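Local coordinates for flavin-dependent thymidylate synthase (Thermus thermophilus, PDB 6J61), which probably catalyses the FAD-dependent reductive methylation of dUMP to dTMP as a homotetramer, with methylenetetrahydrofolate as methyl donor and NADPH as reductant, at residues R78-H83 with F178-L183. Sequence-based numbering, arbitrary orientation.
With FAD (flavin-adenine dinucleotide), chain N; PO4 (phosphate ion), chain L.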
ATOM      1  N   ARG A  78      -0.697   4.665  18.650  1.00 35.51           N
ATOM      2  CA  ARG A  78       0.067   3.542  18.130  1.00 36.93           C
ATOM      3  C   ARG A  78      -0.783   2.418  17.533  1.00 37.61           C
ATOM      4  O   ARG A  78      -0.364   1.769  16.567  1.00 37.82           O
ATOM      5  CB  ARG A  78       0.996   2.990  19.219  1.00 38.06           C
ATOM      6  CG  ARG A  78       2.226   3.859  19.415  1.00 43.77           C
ATOM      7  CD  ARG A  78       3.041   3.472  20.630  1.00 47.45           C
ATOM      8  NE  ARG A  78       3.699   2.175  20.506  1.00 51.44           N
ATOM      9  CZ  ARG A  78       3.436   1.124  21.281  1.00 50.35           C
ATOM     10  NH1 ARG A  78       2.519   1.210  22.236  1.00 47.61           N
ATOM     11  NH2 ARG A  78       4.105  -0.008  21.110  1.00 50.26           N
ATOM     12  N   GLN A  79      -1.966   2.183  18.101  1.00 36.08           N
ATOM     13  CA  GLN A  79      -2.855   1.145  17.588  1.00 36.20           C
ATOM     14  C   GLN A  79      -3.494   1.702  16.335  1.00 35.15           C
ATOM     15  O   GLN A  79      -3.731   1.000  15.356  1.00 35.72           O
ATOM     16  CB  GLN A  79      -3.946   0.826  18.602  1.00 37.29           C
ATOM     17  CG  GLN A  79      -3.409   0.671  20.000  1.00 39.33           C
ATOM     18  CD  GLN A  79      -4.444   0.137  20.951  1.00 39.81           C
ATOM     19  OE1 GLN A  79      -5.576   0.615  20.977  1.00 42.70           O
ATOM     20  NE2 GLN A  79      -4.062  -0.857  21.751  1.00 39.59           N
ATOM     21  N   TRP A  80      -3.772   2.988  16.382  1.00 33.28           N
ATOM     22  CA  TRP A  80      -4.374   3.646  15.259  1.00 33.72           C
ATOM     23  C   TRP A  80      -3.424   3.609  14.062  1.00 34.84           C
ATOM     24  O   TRP A  80      -3.855   3.394  12.924  1.00 35.94           O
ATOM     25  CB  TRP A  80      -4.684   5.095  15.627  1.00 32.83           C
ATOM     26  CG  TRP A  80      -5.730   5.742  14.777  1.00 30.75           C
ATOM     27  CD1 TRP A  80      -5.834   5.701  13.411  1.00 32.20           C
ATOM     28  CD2 TRP A  80      -6.798   6.571  15.235  1.00 29.43           C
ATOM     29  NE1 TRP A  80      -6.907   6.459  12.992  1.00 32.35           N
ATOM     30  CE2 TRP A  80      -7.515   7.004  14.094  1.00 30.95           C
ATOM     31  CE3 TRP A  80      -7.217   6.996  16.497  1.00 25.94           C
ATOM     32  CZ2 TRP A  80      -8.628   7.838  14.185  1.00 30.16           C
ATOM     33  CZ3 TRP A  80      -8.323   7.830  16.584  1.00 28.71           C
ATOM     34  CH2 TRP A  80      -9.015   8.242  15.438  1.00 27.27           C
ATOM     35  N   PHE A  81      -2.134   3.808  14.314  1.00 35.54           N
ATOM     36  CA  PHE A  81      -1.160   3.842  13.230  1.00 36.99           C
ATOM     37  C   PHE A  81      -0.816   2.483  12.629  1.00 37.05           C
ATOM     38  O   PHE A  81      -0.125   2.416  11.615  1.00 35.41           O
ATOM     39  CB  PHE A  81       0.118   4.574  13.676  1.00 37.02           C
ATOM     40  CG  PHE A  81      -0.097   6.026  14.023  1.00 37.19           C
ATOM     41  CD1 PHE A  81      -1.355   6.618  13.891  1.00 39.05           C
ATOM     42  CD2 PHE A  81       0.952   6.799  14.513  1.00 37.26           C
ATOM     43  CE1 PHE A  81      -1.564   7.962  14.249  1.00 38.38           C
ATOM     44  CE2 PHE A  81       0.752   8.141  14.872  1.00 37.50           C
ATOM     45  CZ  PHE A  81      -0.508   8.718  14.738  1.00 36.36           C
ATOM     46  N   ARG A  82      -1.304   1.412  13.250  1.00 38.75           N
ATOM     47  CA  ARG A  82      -1.070   0.059  12.745  1.00 40.16           C
ATOM     48  C   ARG A  82      -1.731  -0.080  11.381  1.00 38.61           C
ATOM     49  O   ARG A  82      -1.436  -1.008  10.634  1.00 41.05           O
ATOM     50  CB  ARG A  82      -1.663  -0.991  13.693  1.00 43.07           C
ATOM     51  CG  ARG A  82      -0.898  -1.185  14.992  1.00 48.45           C
ATOM     52  CD  ARG A  82       0.479  -1.781  14.741  1.00 53.71           C
ATOM     53  NE  ARG A  82       1.343  -1.717  15.923  1.00 56.16           N
ATOM     54  CZ  ARG A  82       1.035  -2.240  17.104  1.00 56.55           C
ATOM     55  NH1 ARG A  82      -0.121  -2.872  17.271  1.00 56.60           N
ATOM     56  NH2 ARG A  82       1.881  -2.121  18.118  1.00 56.17           N
ATOM     57  N   HIS A  83      -2.642   0.842  11.086  1.00 37.03           N
ATOM     58  CA  HIS A  83      -3.373   0.879   9.826  1.00 35.67           C
ATOM     59  C   HIS A  83      -2.537   1.683   8.845  1.00 36.35           C
ATOM     60  O   HIS A  83      -2.463   2.916   8.912  1.00 36.56           O
ATOM     61  CB  HIS A  83      -4.744   1.522  10.036  1.00 35.02           C
ATOM     62  CG  HIS A  83      -5.618   0.761  10.984  1.00 36.27           C
ATOM     63  ND1 HIS A  83      -6.568  -0.142  10.560  1.00 35.16           N
ATOM     64  CD2 HIS A  83      -5.647   0.727  12.338  1.00 35.74           C
ATOM     65  CE1 HIS A  83      -7.143  -0.700  11.610  1.00 35.07           C
ATOM     66  NE2 HIS A  83      -6.602  -0.191  12.701  1.00 37.14           N
ATOM     67  N   PHE A 178     -13.935   2.090   6.655  1.00 30.42           N
ATOM     68  CA  PHE A 178     -14.918   1.103   7.112  1.00 31.04           C
ATOM     69  C   PHE A 178     -14.179  -0.071   7.751  1.00 32.25           C
ATOM     70  O   PHE A 178     -14.616  -0.632   8.762  1.00 31.46           O
ATOM     71  CB  PHE A 178     -15.767   0.578   5.947  1.00 29.21           C
ATOM     72  CG  PHE A 178     -16.931   1.465   5.585  1.00 26.58           C
ATOM     73  CD1 PHE A 178     -17.674   2.093   6.566  1.00 23.41           C
ATOM     74  CD2 PHE A 178     -17.306   1.631   4.255  1.00 26.61           C
ATOM     75  CE1 PHE A 178     -18.779   2.879   6.232  1.00 25.85           C
ATOM     76  CE2 PHE A 178     -18.407   2.409   3.912  1.00 25.88           C
ATOM     77  CZ  PHE A 178     -19.147   3.035   4.905  1.00 22.85           C
ATOM     78  N   HIS A 179     -13.062  -0.442   7.134  1.00 33.19           N
ATOM     79  CA  HIS A 179     -12.223  -1.517   7.632  1.00 34.62           C
ATOM     80  C   HIS A 179     -11.798  -1.148   9.060  1.00 34.05           C
ATOM     81  O   HIS A 179     -11.928  -1.941   9.993  1.00 33.01           O
ATOM     82  CB  HIS A 179     -10.993  -1.656   6.736  1.00 36.90           C
ATOM     83  CG  HIS A 179     -10.071  -2.765   7.133  1.00 42.71           C
ATOM     84  ND1 HIS A 179     -10.384  -4.095   6.951  1.00 44.91           N
ATOM     85  CD2 HIS A 179      -8.833  -2.742   7.682  1.00 44.61           C
ATOM     86  CE1 HIS A 179      -9.377  -4.843   7.368  1.00 44.45           C
ATOM     87  NE2 HIS A 179      -8.423  -4.048   7.817  1.00 45.28           N
ATOM     88  N   PHE A 180     -11.299   0.073   9.209  1.00 33.94           N
ATOM     89  CA  PHE A 180     -10.845   0.604  10.495  1.00 33.21           C
ATOM     90  C   PHE A 180     -11.946   0.518  11.549  1.00 33.17           C
ATOM     91  O   PHE A 180     -11.717   0.101  12.691  1.00 34.29           O
ATOM     92  CB  PHE A 180     -10.414   2.069  10.318  1.00 33.47           C
ATOM     93  CG  PHE A 180     -10.099   2.772  11.607  1.00 33.36           C
ATOM     94  CD1 PHE A 180      -8.930   2.499  12.295  1.00 33.58           C
ATOM     95  CD2 PHE A 180     -10.980   3.697  12.136  1.00 32.78           C
ATOM     96  CE1 PHE A 180      -8.641   3.135  13.490  1.00 34.61           C
ATOM     97  CE2 PHE A 180     -10.698   4.336  13.330  1.00 34.64           C
ATOM     98  CZ  PHE A 180      -9.523   4.053  14.007  1.00 33.96           C
ATOM     99  N   LEU A 181     -13.141   0.928  11.156  1.00 32.31           N
ATOM    100  CA  LEU A 181     -14.281   0.922  12.047  1.00 31.99           C
ATOM    101  C   LEU A 181     -14.694  -0.479  12.463  1.00 33.33           C
ATOM    102  O   LEU A 181     -15.004  -0.708  13.626  1.00 34.43           O
ATOM    103  CB  LEU A 181     -15.437   1.644  11.380  1.00 31.81           C
ATOM    104  CG  LEU A 181     -15.199   3.142  11.194  1.00 31.52           C
ATOM    105  CD1 LEU A 181     -16.364   3.762  10.415  1.00 34.13           C
ATOM    106  CD2 LEU A 181     -15.062   3.790  12.553  1.00 30.91           C
ATOM    107  N   LYS A 182     -14.695  -1.410  11.511  1.00 34.23           N
ATOM    108  CA  LYS A 182     -15.053  -2.797  11.780  1.00 33.70           C
ATOM    109  C   LYS A 182     -14.126  -3.390  12.835  1.00 34.53           C
ATOM    110  O   LYS A 182     -14.570  -4.134  13.707  1.00 35.21           O
ATOM    111  CB  LYS A 182     -14.972  -3.621  10.491  1.00 35.02           C
ATOM    112  CG  LYS A 182     -15.221  -5.116  10.655  1.00 35.22           C
ATOM    113  CD  LYS A 182     -16.592  -5.403  11.261  1.00 42.05           C
ATOM    114  CE  LYS A 182     -16.788  -6.900  11.570  1.00 44.61           C
ATOM    115  NZ  LYS A 182     -18.045  -7.185  12.337  1.00 44.75           N
ATOM    116  N   LEU A 183     -12.842  -3.055  12.762  1.00 34.78           N
ATOM    117  CA  LEU A 183     -11.865  -3.559  13.720  1.00 36.05           C
ATOM    118  C   LEU A 183     -11.842  -2.812  15.050  1.00 36.73           C
ATOM    119  O   LEU A 183     -11.784  -3.429  16.107  1.00 36.52           O
ATOM    120  CB  LEU A 183     -10.464  -3.528  13.114  1.00 36.96           C
ATOM    121  CG  LEU A 183     -10.196  -4.590  12.047  1.00 40.83           C
ATOM    122  CD1 LEU A 183      -8.900  -4.267  11.311  1.00 39.23           C
ATOM    123  CD2 LEU A 183     -10.140  -5.966  12.705  1.00 38.97           C
TER
HETATM  124  PA  FAD N 301      -4.351  -1.618   7.265  1.00 68.91           P
HETATM  125  O1A FAD N 301      -3.023  -1.355   7.870  1.00 67.75           O
HETATM  126  O2A FAD N 301      -5.102  -0.212   6.988  1.00 67.78           O
HETATM  127  O5B FAD N 301      -4.133  -2.390   5.875  1.00 67.08           O
HETATM  128  C5B FAD N 301      -5.395  -2.822   5.360  1.00 64.08           C
HETATM  129  C4B FAD N 301      -5.106  -3.875   4.297  1.00 63.46           C
HETATM  130  O4B FAD N 301      -4.320  -3.276   3.242  1.00 64.98           O
HETATM  131  C3B FAD N 301      -4.268  -5.007   4.866  1.00 62.68           C
HETATM  132  O3B FAD N 301      -5.046  -6.046   5.460  1.00 61.09           O
HETATM  133  C2B FAD N 301      -3.456  -5.482   3.670  1.00 62.93           C
HETATM  134  O2B FAD N 301      -4.186  -6.476   2.940  1.00 64.13           O
HETATM  135  C1B FAD N 301      -3.223  -4.181   2.855  1.00 64.38           C
HETATM  136  N9A FAD N 301      -1.896  -3.543   3.115  1.00 65.76           N
HETATM  137  C8A FAD N 301      -1.683  -2.242   3.509  1.00 66.32           C
HETATM  138  N7A FAD N 301      -0.408  -1.999   3.643  1.00 66.46           N
HETATM  139  C5A FAD N 301       0.296  -3.112   3.347  1.00 66.28           C
HETATM  140  C6A FAD N 301       1.683  -3.450   3.314  1.00 66.30           C
HETATM  141  N6A FAD N 301       2.642  -2.510   3.639  1.00 66.07           N
HETATM  142  N1A FAD N 301       2.042  -4.704   2.957  1.00 65.60           N
HETATM  143  C2A FAD N 301       1.125  -5.631   2.639  1.00 66.21           C
HETATM  144  N3A FAD N 301      -0.190  -5.359   2.658  1.00 65.71           N
HETATM  145  C4A FAD N 301      -0.645  -4.131   3.001  1.00 66.07           C
HETATM  146  N1  FAD N 301      -0.450  -6.237  16.089  1.00 91.60           N
HETATM  147  C2  FAD N 301       0.732  -6.483  16.679  1.00 90.70           C
HETATM  148  O2  FAD N 301       1.725  -5.931  16.238  1.00 88.13           O
HETATM  149  N3  FAD N 301       0.873  -7.316  17.739  1.00 92.28           N
HETATM  150  C4  FAD N 301      -0.203  -7.981  18.295  1.00 92.83           C
HETATM  151  O4  FAD N 301      -0.057  -8.730  19.250  1.00 93.48           O
HETATM  152  C4X FAD N 301      -1.552  -7.753  17.679  1.00 92.32           C
HETATM  153  N5  FAD N 301      -2.663  -8.341  18.121  1.00 92.73           N
HETATM  154  C5X FAD N 301      -3.878  -8.121  17.542  1.00 93.15           C
HETATM  155  C6  FAD N 301      -5.047  -8.787  18.053  1.00 93.54           C
HETATM  156  C7  FAD N 301      -6.294  -8.573  17.469  1.00 93.77           C
HETATM  157  C7M FAD N 301      -7.498  -9.298  18.042  1.00 93.87           C
HETATM  158  C8  FAD N 301      -6.431  -7.682  16.349  1.00 93.23           C
HETATM  159  C8M FAD N 301      -7.778  -7.439  15.703  1.00 92.64           C
HETATM  160  C9  FAD N 301      -5.307  -7.017  15.828  1.00 92.76           C
HETATM  161  C9A FAD N 301      -4.007  -7.217  16.405  1.00 92.52           C
HETATM  162  N10 FAD N 301      -2.836  -6.559  15.897  1.00 91.44           N
HETATM  163  C10 FAD N 301      -1.603  -6.810  16.510  1.00 91.90           C
HETATM  164  C1' FAD N 301      -2.887  -5.621  14.746  1.00 88.61           C
HETATM  165  C2' FAD N 301      -2.978  -6.325  13.368  1.00 86.15           C
HETATM  166  O2' FAD N 301      -1.911  -7.262  13.200  1.00 85.57           O
HETATM  167  C3' FAD N 301      -2.936  -5.269  12.234  1.00 84.57           C
HETATM  168  O3' FAD N 301      -1.649  -4.626  12.213  1.00 83.80           O
HETATM  169  C4' FAD N 301      -4.055  -4.195  12.421  1.00 82.81           C
HETATM  170  O4' FAD N 301      -5.291  -4.813  12.829  1.00 83.31           O
HETATM  171  C5' FAD N 301      -4.286  -3.440  11.113  1.00 79.85           C
HETATM  172  O5' FAD N 301      -5.047  -4.280  10.246  1.00 76.43           O
HETATM  173  P   FAD N 301      -4.656  -3.965   8.715  1.00 74.20           P
HETATM  174  O1P FAD N 301      -3.176  -4.007   8.536  1.00 74.06           O
HETATM  175  O2P FAD N 301      -5.357  -5.082   7.808  1.00 74.21           O
HETATM  176  O3P FAD N 301      -5.280  -2.482   8.317  1.00 72.34           O
HETATM  177  P   PO4 L 303      -0.622  -2.479  21.735  1.00 52.77           P
HETATM  178  O1  PO4 L 303      -1.316  -1.252  22.206  1.00 53.61           O
HETATM  179  O2  PO4 L 303       0.486  -2.806  22.667  1.00 52.11           O
HETATM  180  O3  PO4 L 303      -0.073  -2.245  20.377  1.00 54.98           O
HETATM  181  O4  PO4 L 303      -1.587  -3.608  21.686  1.00 52.25           O
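F180 serves two aromatic partners at once: it lies in an offset stack on W80 and turns its edge into the face of H83. This aromatic cluster joins helix 74-80 and the W80-H83 turn, where the ThyX motif begins (R82, H83), to helix 174-184, beside the FAD pyrophosphate. F180 CZ sits 3.6 Å from W80 CE2, and the phenyl plane is tilted 26° from the indole five-membered ring. With CG anti to the backbone N (chi1 172°), the F180 ring reaches across to H83, where CD1 stands over the centre of the imidazole, 3.6 Å from H83 NE2, the planes at 78°. C5' of the FAD lies over the opposite face of H83, toward the rim of the ring, while H83 NE2 is hydrogen-bonded to R184, the predicted activator of dUMP. Replacing W80 with alanine would probably open a gap beside F180 and let that ring turn away from H83. L183 CD1 lies at the imidazole edge, 4.0 Å from H83 CE1. Where dUMP is predicted to bind, a phosphate ion probably from the crystallisation liquor accepts hydrogen bonds from Q79 NE2 (to O1, 2.8 Å) and R82 NH2 (to O3, 3.0 Å); R82 also forms a salt bridge with E90 of the second subunit. At the FAD pyrophosphate, H179 NE2 donates to FAD O2P over 3.2 Å.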